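Local coordinates for ginlfy protein (Ginkgo biloba, PDB 4UDE) that probably acts as a DNA-binding transcription factor of the LEAFY family, the modelled part being its SAM oligomerization domain, at residues D48-L53 with G64-I69; R16-R21 with K70-A75. All blocks are in the same frame, centred on the assembly; numbering follows the deposited sequence.

Interaction 1 of 2, residues D48-L53 with G64-I69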
ATOM      1  N   ASP A  48      -0.659 -10.241  -5.780  1.00 29.32           N
ATOM      2  CA  ASP A  48       0.268 -10.197  -6.903  1.00 27.93           C
ATOM      3  C   ASP A  48       1.329  -9.103  -6.725  1.00 33.02           C
ATOM      4  O   ASP A  48       2.507  -9.334  -7.020  1.00 33.97           O
ATOM      5  CB  ASP A  48      -0.505  -9.992  -8.222  1.00 29.00           C
ATOM      6  CG  ASP A  48      -1.492 -11.094  -8.630  1.00 36.49           C
ATOM      7  OD1 ASP A  48      -1.382 -12.230  -8.107  1.00 37.11           O
ATOM      8  OD2 ASP A  48      -2.382 -10.812  -9.447  1.00 42.97           O
ATOM      9  N   VAL A  49       0.914  -7.905  -6.276  1.00 28.08           N
ATOM     10  CA  VAL A  49       1.847  -6.801  -6.048  1.00 26.54           C
ATOM     11  C   VAL A  49       2.780  -7.133  -4.862  1.00 27.50           C
ATOM     12  O   VAL A  49       3.961  -6.828  -4.911  1.00 26.23           O
ATOM     13  CB  VAL A  49       1.086  -5.458  -5.886  1.00 29.68           C
ATOM     14  CG1 VAL A  49       1.999  -4.343  -5.386  1.00 28.78           C
ATOM     15  CG2 VAL A  49       0.453  -5.061  -7.211  1.00 29.53           C
ATOM     16  N   ILE A  50       2.253  -7.765  -3.822  1.00 25.52           N
ATOM     17  CA  ILE A  50       3.052  -8.168  -2.668  1.00 28.19           C
ATOM     18  C   ILE A  50       4.163  -9.158  -3.105  1.00 35.29           C
ATOM     19  O   ILE A  50       5.334  -8.963  -2.761  1.00 34.11           O
ATOM     20  CB  ILE A  50       2.156  -8.649  -1.497  1.00 30.97           C
ATOM     21  CG1 ILE A  50       1.473  -7.426  -0.838  1.00 30.72           C
ATOM     22  CG2 ILE A  50       2.969  -9.439  -0.465  1.00 32.14           C
ATOM     23  CD1 ILE A  50       0.173  -7.735  -0.036  1.00 33.02           C
ATOM     24  N   ARG A  51       3.797 -10.123  -3.960  1.00 34.19           N
ATOM     25  CA  ARG A  51       4.710 -11.100  -4.548  1.00 35.11           C
ATOM     26  C   ARG A  51       5.762 -10.388  -5.450  1.00 40.02           C
ATOM     27  O   ARG A  51       6.943 -10.734  -5.406  1.00 42.57           O
ATOM     28  CB  ARG A  51       3.894 -12.116  -5.360  1.00 35.28           C
ATOM     29  CG  ARG A  51       4.521 -13.493  -5.467  1.00 52.05           C
ATOM     30  CD  ARG A  51       3.645 -14.465  -6.269  1.00 69.04           C
ATOM     31  NE  ARG A  51       2.299 -14.637  -5.700  1.00 73.54           N
ATOM     32  CZ  ARG A  51       1.175 -14.196  -6.269  1.00 81.01           C
ATOM     33  NH1 ARG A  51       1.216 -13.553  -7.433  1.00 60.82           N
ATOM     34  NH2 ARG A  51       0.004 -14.392  -5.675  1.00 61.96           N
ATOM     35  N   THR A  52       5.322  -9.412  -6.256  1.00 33.79           N
ATOM     36  CA  THR A  52       6.141  -8.578  -7.152  1.00 33.54           C
ATOM     37  C   THR A  52       7.205  -7.793  -6.326  1.00 38.01           C
ATOM     38  O   THR A  52       8.366  -7.744  -6.714  1.00 36.88           O
ATOM     39  CB  THR A  52       5.176  -7.671  -7.968  1.00 39.09           C
ATOM     40  OG1 THR A  52       4.430  -8.512  -8.839  1.00 43.46           O
ATOM     41  CG2 THR A  52       5.866  -6.592  -8.787  1.00 38.30           C
ATOM     42  N   LEU A  53       6.799  -7.185  -5.197  1.00 34.30           N
ATOM     43  CA  LEU A  53       7.713  -6.459  -4.318  1.00 33.01           C
ATOM     44  C   LEU A  53       8.916  -7.337  -3.891  1.00 35.74           C
ATOM     45  O   LEU A  53      10.064  -6.893  -3.971  1.00 33.68           O
ATOM     46  CB  LEU A  53       6.956  -5.947  -3.085  1.00 32.51           C
ATOM     47  CG  LEU A  53       6.174  -4.652  -3.244  1.00 36.80           C
ATOM     48  CD1 LEU A  53       5.143  -4.495  -2.111  1.00 37.01           C
ATOM     49  CD2 LEU A  53       7.090  -3.478  -3.229  1.00 37.28           C
ATOM     50  N   GLY A  64       4.122  -9.637   9.120  1.00 35.66           N
ATOM     51  CA  GLY A  64       3.077  -8.694   9.538  1.00 34.39           C
ATOM     52  C   GLY A  64       2.887  -7.504   8.612  1.00 35.50           C
ATOM     53  O   GLY A  64       1.808  -6.899   8.574  1.00 34.40           O
ATOM     54  N   GLU A  65       3.958  -7.139   7.882  1.00 30.89           N
ATOM     55  CA  GLU A  65       3.987  -6.093   6.848  1.00 30.37           C
ATOM     56  C   GLU A  65       3.137  -6.549   5.623  1.00 32.02           C
ATOM     57  O   GLU A  65       2.371  -5.747   5.077  1.00 32.38           O
ATOM     58  CB  GLU A  65       5.446  -5.870   6.445  1.00 31.87           C
ATOM     59  CG  GLU A  65       5.697  -4.648   5.614  1.00 38.06           C
ATOM     60  CD  GLU A  65       7.144  -4.202   5.561  1.00 46.62           C
ATOM     61  OE1 GLU A  65       8.070  -5.010   5.821  1.00 34.23           O
ATOM     62  OE2 GLU A  65       7.341  -3.016   5.226  1.00 32.95           O
ATOM     63  N   LYS A  66       3.233  -7.845   5.231  1.00 27.08           N
ATOM     64  CA  LYS A  66       2.430  -8.414   4.128  1.00 27.41           C
ATOM     65  C   LYS A  66       0.942  -8.381   4.506  1.00 32.15           C
ATOM     66  O   LYS A  66       0.110  -7.962   3.699  1.00 32.25           O
ATOM     67  CB  LYS A  66       2.854  -9.868   3.791  1.00 29.84           C
ATOM     68  CG  LYS A  66       4.220  -9.974   3.103  1.00 42.49           C
ATOM     69  CD  LYS A  66       4.575 -11.404   2.720  1.00 51.51           C
ATOM     70  CE  LYS A  66       5.959 -11.473   2.121  1.00 61.58           C
ATOM     71  NZ  LYS A  66       6.369 -12.867   1.809  1.00 69.53           N
ATOM     72  N   TYR A  67       0.621  -8.800   5.746  1.00 26.80           N
ATOM     73  CA  TYR A  67      -0.741  -8.748   6.279  1.00 26.47           C
ATOM     74  C   TYR A  67      -1.221  -7.290   6.467  1.00 28.80           C
ATOM     75  O   TYR A  67      -2.390  -7.007   6.211  1.00 28.58           O
ATOM     76  CB  TYR A  67      -0.852  -9.551   7.595  1.00 26.37           C
ATOM     77  CG  TYR A  67      -0.899 -11.040   7.353  1.00 27.13           C
ATOM     78  CD1 TYR A  67      -2.056 -11.652   6.869  1.00 28.92           C
ATOM     79  CD2 TYR A  67       0.225 -11.833   7.554  1.00 27.44           C
ATOM     80  CE1 TYR A  67      -2.090 -13.020   6.597  1.00 30.77           C
ATOM     81  CE2 TYR A  67       0.199 -13.204   7.299  1.00 28.53           C
ATOM     82  CZ  TYR A  67      -0.968 -13.797   6.837  1.00 37.98           C
ATOM     83  OH  TYR A  67      -1.004 -15.150   6.596  1.00 37.46           O
ATOM     84  N   GLY A  68      -0.307  -6.400   6.861  1.00 25.83           N
ATOM     85  CA  GLY A  68      -0.545  -4.963   7.055  1.00 25.48           C
ATOM     86  C   GLY A  68      -0.973  -4.200   5.813  1.00 30.20           C
ATOM     87  O   GLY A  68      -1.861  -3.344   5.887  1.00 31.36           O
ATOM     88  N   ILE A  69      -0.354  -4.485   4.653  1.00 27.13           N
ATOM     89  CA  ILE A  69      -0.722  -3.819   3.380  1.00 26.03           C
ATOM     90  C   ILE A  69      -2.157  -4.142   3.051  1.00 29.06           C
ATOM     91  O   ILE A  69      -2.938  -3.239   2.750  1.00 28.72           O
ATOM     92  CB  ILE A  69       0.264  -4.174   2.203  1.00 28.90           C
ATOM     93  CG1 ILE A  69       1.683  -3.591   2.445  1.00 28.55           C
ATOM     94  CG2 ILE A  69      -0.306  -3.769   0.794  1.00 26.43           C
ATOM     95  CD1 ILE A  69       2.805  -4.271   1.670  1.00 28.74           C
TER

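Interaction 2 of 2, residues R16-R21 with K70-A75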
ATOM      1  N   ARG A  16      -0.157   3.911   7.941  1.00 28.91           N
ATOM      2  CA  ARG A  16       0.165   4.234   9.337  1.00 30.56           C
ATOM      3  C   ARG A  16      -0.649   3.328  10.275  1.00 36.85           C
ATOM      4  O   ARG A  16      -1.864   3.225  10.118  1.00 37.64           O
ATOM      5  CB  ARG A  16      -0.108   5.730   9.636  1.00 30.49           C
ATOM      6  CG  ARG A  16       0.693   6.270  10.831  1.00 40.94           C
ATOM      7  CD  ARG A  16       0.372   7.732  11.162  1.00 47.37           C
ATOM      8  NE  ARG A  16       0.686   8.642  10.052  1.00 53.75           N
ATOM      9  CZ  ARG A  16       1.905   9.094   9.759  1.00 69.11           C
ATOM     10  NH1 ARG A  16       2.948   8.742  10.499  1.00 62.35           N
ATOM     11  NH2 ARG A  16       2.090   9.894   8.719  1.00 57.38           N
ATOM     12  N   HIS A  17       0.012   2.675  11.228  1.00 34.72           N
ATOM     13  CA  HIS A  17      -0.610   1.732  12.199  1.00 35.97           C
ATOM     14  C   HIS A  17      -0.797   0.336  11.582  1.00 37.27           C
ATOM     15  O   HIS A  17      -1.392  -0.530  12.217  1.00 36.72           O
ATOM     16  CB  HIS A  17      -1.949   2.227  12.824  1.00 37.72           C
ATOM     17  CG  HIS A  17      -1.975   3.662  13.269  1.00 42.26           C
ATOM     18  ND1 HIS A  17      -1.085   4.148  14.227  1.00 44.74           N
ATOM     19  CD2 HIS A  17      -2.806   4.665  12.892  1.00 44.33           C
ATOM     20  CE1 HIS A  17      -1.391   5.428  14.379  1.00 44.37           C
ATOM     21  NE2 HIS A  17      -2.421   5.785  13.596  1.00 44.56           N
ATOM     22  N   TYR A  18      -0.254   0.114  10.366  1.00 30.32           N
ATOM     23  CA  TYR A  18      -0.329  -1.167   9.683  1.00 28.33           C
ATOM     24  C   TYR A  18       1.008  -1.863   9.501  1.00 32.28           C
ATOM     25  O   TYR A  18       1.064  -2.904   8.873  1.00 33.01           O
ATOM     26  CB  TYR A  18      -1.154  -1.057   8.395  1.00 28.17           C
ATOM     27  CG  TYR A  18      -2.616  -0.778   8.686  1.00 27.18           C
ATOM     28  CD1 TYR A  18      -3.514  -1.819   8.913  1.00 28.29           C
ATOM     29  CD2 TYR A  18      -3.100   0.529   8.743  1.00 27.51           C
ATOM     30  CE1 TYR A  18      -4.857  -1.569   9.190  1.00 29.03           C
ATOM     31  CE2 TYR A  18      -4.444   0.793   9.020  1.00 27.58           C
ATOM     32  CZ  TYR A  18      -5.317  -0.262   9.247  1.00 34.38           C
ATOM     33  OH  TYR A  18      -6.641  -0.026   9.519  1.00 35.38           O
ATOM     34  N   GLY A  19       2.062  -1.320  10.111  1.00 29.27           N
ATOM     35  CA  GLY A  19       3.398  -1.907  10.098  1.00 28.75           C
ATOM     36  C   GLY A  19       4.146  -1.910   8.781  1.00 33.21           C
ATOM     37  O   GLY A  19       5.096  -2.673   8.626  1.00 33.26           O
ATOM     38  N   VAL A  20       3.776  -1.038   7.834  1.00 30.17           N
ATOM     39  CA  VAL A  20       4.495  -0.979   6.556  1.00 29.76           C
ATOM     40  C   VAL A  20       5.724  -0.088   6.745  1.00 33.99           C
ATOM     41  O   VAL A  20       5.598   1.051   7.188  1.00 33.85           O
ATOM     42  CB  VAL A  20       3.574  -0.557   5.389  1.00 32.62           C
ATOM     43  CG1 VAL A  20       4.320  -0.606   4.060  1.00 32.26           C
ATOM     44  CG2 VAL A  20       2.340  -1.461   5.337  1.00 31.99           C
ATOM     45  N   ARG A  21       6.912  -0.652   6.529  1.00 29.77           N
ATOM     46  CA  ARG A  21       8.170   0.066   6.743  1.00 30.21           C
ATOM     47  C   ARG A  21       8.491   1.076   5.646  1.00 36.01           C
ATOM     48  O   ARG A  21       7.974   0.976   4.532  1.00 34.16           O
ATOM     49  CB  ARG A  21       9.326  -0.907   7.040  1.00 28.44           C
ATOM     50  CG  ARG A  21       9.020  -1.781   8.271  1.00 31.46           C
ATOM     51  CD  ARG A  21      10.098  -2.804   8.569  1.00 35.63           C
ATOM     52  NE  ARG A  21      10.289  -3.776   7.492  1.00 40.68           N
ATOM     53  CZ  ARG A  21      11.385  -4.511   7.338  1.00 50.35           C
ATOM     54  NH1 ARG A  21      12.393  -4.398   8.191  1.00 40.92           N
ATOM     55  NH2 ARG A  21      11.466  -5.393   6.351  1.00 32.47           N
ATOM     56  N   LYS A  70      -2.528  -5.426   3.166  1.00 27.20           N
ATOM     57  CA  LYS A  70      -3.895  -5.894   2.876  1.00 27.10           C
ATOM     58  C   LYS A  70      -4.920  -5.340   3.864  1.00 29.81           C
ATOM     59  O   LYS A  70      -5.998  -4.941   3.444  1.00 31.24           O
ATOM     60  CB  LYS A  70      -3.960  -7.428   2.879  1.00 29.84           C
ATOM     61  CG  LYS A  70      -3.029  -8.128   1.884  1.00 41.24           C
ATOM     62  CD  LYS A  70      -3.648  -8.297   0.483  1.00 44.15           C
ATOM     63  CE  LYS A  70      -4.859  -9.212   0.431  1.00 47.69           C
ATOM     64  NZ  LYS A  70      -4.586 -10.574   0.985  1.00 49.87           N
ATOM     65  N   SER A  71      -4.596  -5.331   5.165  1.00 25.33           N
ATOM     66  CA  SER A  71      -5.489  -4.823   6.219  1.00 25.12           C
ATOM     67  C   SER A  71      -5.741  -3.330   6.071  1.00 28.62           C
ATOM     68  O   SER A  71      -6.876  -2.883   6.278  1.00 28.35           O
ATOM     69  CB  SER A  71      -4.903  -5.117   7.599  1.00 26.73           C
ATOM     70  OG  SER A  71      -5.125  -6.472   7.954  1.00 29.57           O
ATOM     71  N   ALA A  72      -4.684  -2.558   5.699  1.00 24.63           N
ATOM     72  CA  ALA A  72      -4.783  -1.111   5.510  1.00 24.32           C
ATOM     73  C   ALA A  72      -5.718  -0.796   4.344  1.00 27.38           C
ATOM     74  O   ALA A  72      -6.567   0.077   4.487  1.00 25.63           O
ATOM     75  CB  ALA A  72      -3.402  -0.506   5.269  1.00 25.32           C
ATOM     76  N   VAL A  73      -5.628  -1.565   3.234  1.00 26.05           N
ATOM     77  CA  VAL A  73      -6.506  -1.387   2.058  1.00 26.57           C
ATOM     78  C   VAL A  73      -7.958  -1.818   2.399  1.00 32.15           C
ATOM     79  O   VAL A  73      -8.888  -1.078   2.094  1.00 29.72           O
ATOM     80  CB  VAL A  73      -5.933  -2.053   0.776  1.00 30.22           C
ATOM     81  CG1 VAL A  73      -6.901  -1.926  -0.412  1.00 29.84           C
ATOM     82  CG2 VAL A  73      -4.580  -1.445   0.414  1.00 30.24           C
ATOM     83  N   ARG A  74      -8.140  -2.965   3.103  1.00 32.54           N
ATOM     84  CA  ARG A  74      -9.485  -3.415   3.531  1.00 33.23           C
ATOM     85  C   ARG A  74     -10.179  -2.371   4.368  1.00 35.69           C
ATOM     86  O   ARG A  74     -11.365  -2.125   4.163  1.00 35.44           O
ATOM     87  CB  ARG A  74      -9.419  -4.696   4.368  1.00 33.66           C
ATOM     88  CG  ARG A  74      -9.173  -5.926   3.566  1.00 43.74           C
ATOM     89  CD  ARG A  74      -8.934  -7.087   4.496  1.00 40.73           C
ATOM     90  NE  ARG A  74      -8.573  -8.272   3.734  1.00 35.87           N
ATOM     91  CZ  ARG A  74      -8.071  -9.374   4.271  1.00 49.08           C
ATOM     92  NH1 ARG A  74      -7.844  -9.442   5.579  1.00 37.68           N
ATOM     93  NH2 ARG A  74      -7.782 -10.414   3.508  1.00 34.28           N
ATOM     94  N   ALA A  75      -9.456  -1.800   5.353  1.00 33.24           N
ATOM     95  CA  ALA A  75      -9.996  -0.787   6.267  1.00 32.79           C
ATOM     96  C   ALA A  75     -10.379   0.451   5.514  1.00 35.56           C
ATOM     97  O   ALA A  75     -11.434   1.026   5.799  1.00 37.51           O
ATOM     98  CB  ALA A  75      -8.972  -0.440   7.341  1.00 33.92           C
TER

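Interaction 1 of 2, residues D48-L53 with G64-I69
Ile50 projects from helix 43-55 onto the side of helix 63-83, where it meets Lys66 and Ile69, and its two branches divide the work. Ile50 CG2, anti to the backbone N, lies against the stem of Lys66, 3.8 Å from Lys66 CG. The other branch, with CD1 carried outward on a nearly extended second torsion (chi2 158°), presses on the helix backbone itself: Ile50 CD1 is 3.7 Å from Lys66 O. The same methyl touches the next turn, with Ile50 CD1 4.1 Å from Ile69 CG2, the two side chains lying alongside one another and pointing opposite ways. Branched apolar side chains suit this buried place, bridging the gap between the axes of the two short segments, which approach to 10.9 Å with their directions 144° apart. Lys66 suits the margin: its CG and CD pack on Ile50, the side chain also touches Val54, and its extended shape carries the amine past the apolar part. Leu53, one turn after Ile50, approaches Ile69 more loosely, its CD1 4.5 Å from Ile69 CD1, and it also rests on Met31. Arg51 points away from helix 63-83, and its NH1 forms a salt bridge with Asp48 OD1 at 3.0 Å. Packing of this near-antiparallel kind, a shorter helix laid against the long C-terminal one, belongs to the core of the all-helical SAM fold.

Interaction 2 of 2, residues R16-R21 with K70-A75
Ala75 N donates to Ser71 O over 2.9 Å, an ordinary helical bond that sets these two residues one turn apart along the flank of helix 63-83 on which Tyr18 lies. Between them in sequence, Ala72 supplies the centre of the contact. Its CA stands 3.6 Å from the centroid of the Tyr18 ring and only 8° off the ring normal, a CH-pi contact over the face, and Ala72 N lies over that same face. The methyl closes on the root of the ring, Ala72 CB being 3.5 Å from Tyr18 CG. Alanine is apt here because its single carbon lets a flat ring settle almost directly on the helix backbone. In this SAM domain the contact joins the connection between helices 2-15 and 22-30 to the long C-terminal helix, and Ala72 also touches Phe15 of the first of these. Tyr18 has CG anti to its own carbonyl carbon (chi1 -67°), which swings the ring out of the loop and along the helix. Ser71 CB comes in obliquely, 3.8 Å from Tyr18 CD1, while the hydroxyl end of the ring reaches the next turn, where Tyr18 OH comes within a tight 3.2 Å of Ala75 CB. Lys70, pointing away from the loop, and Arg74, whose end leads away from it, form salt bridges with Asp47 and Glu43 respectively.

From the N terminus the chain runs through helix 2-15 into the loop 16-21, passes helices 22-30, 35-39 and 43-55, and returns along helix 63-83. Interaction 2 closes the larger loop, with 48 residues between its segments, which ends in the start of helix 63-83; interaction 1 is nested within it and closes the short connection between helices 43-55 and 63-83. Both share the long last helix on successive turns, interaction 1 attaching the helix before it and interaction 2 the loop near the N terminus. They also touch directly: Glu65 OE1 forms a salt bridge with Arg21 NE at 3.0 Å, and Ile69 CG1 packs 3.7 Å from Val20 CG2, so Ile69 belongs to both neighbourhoods.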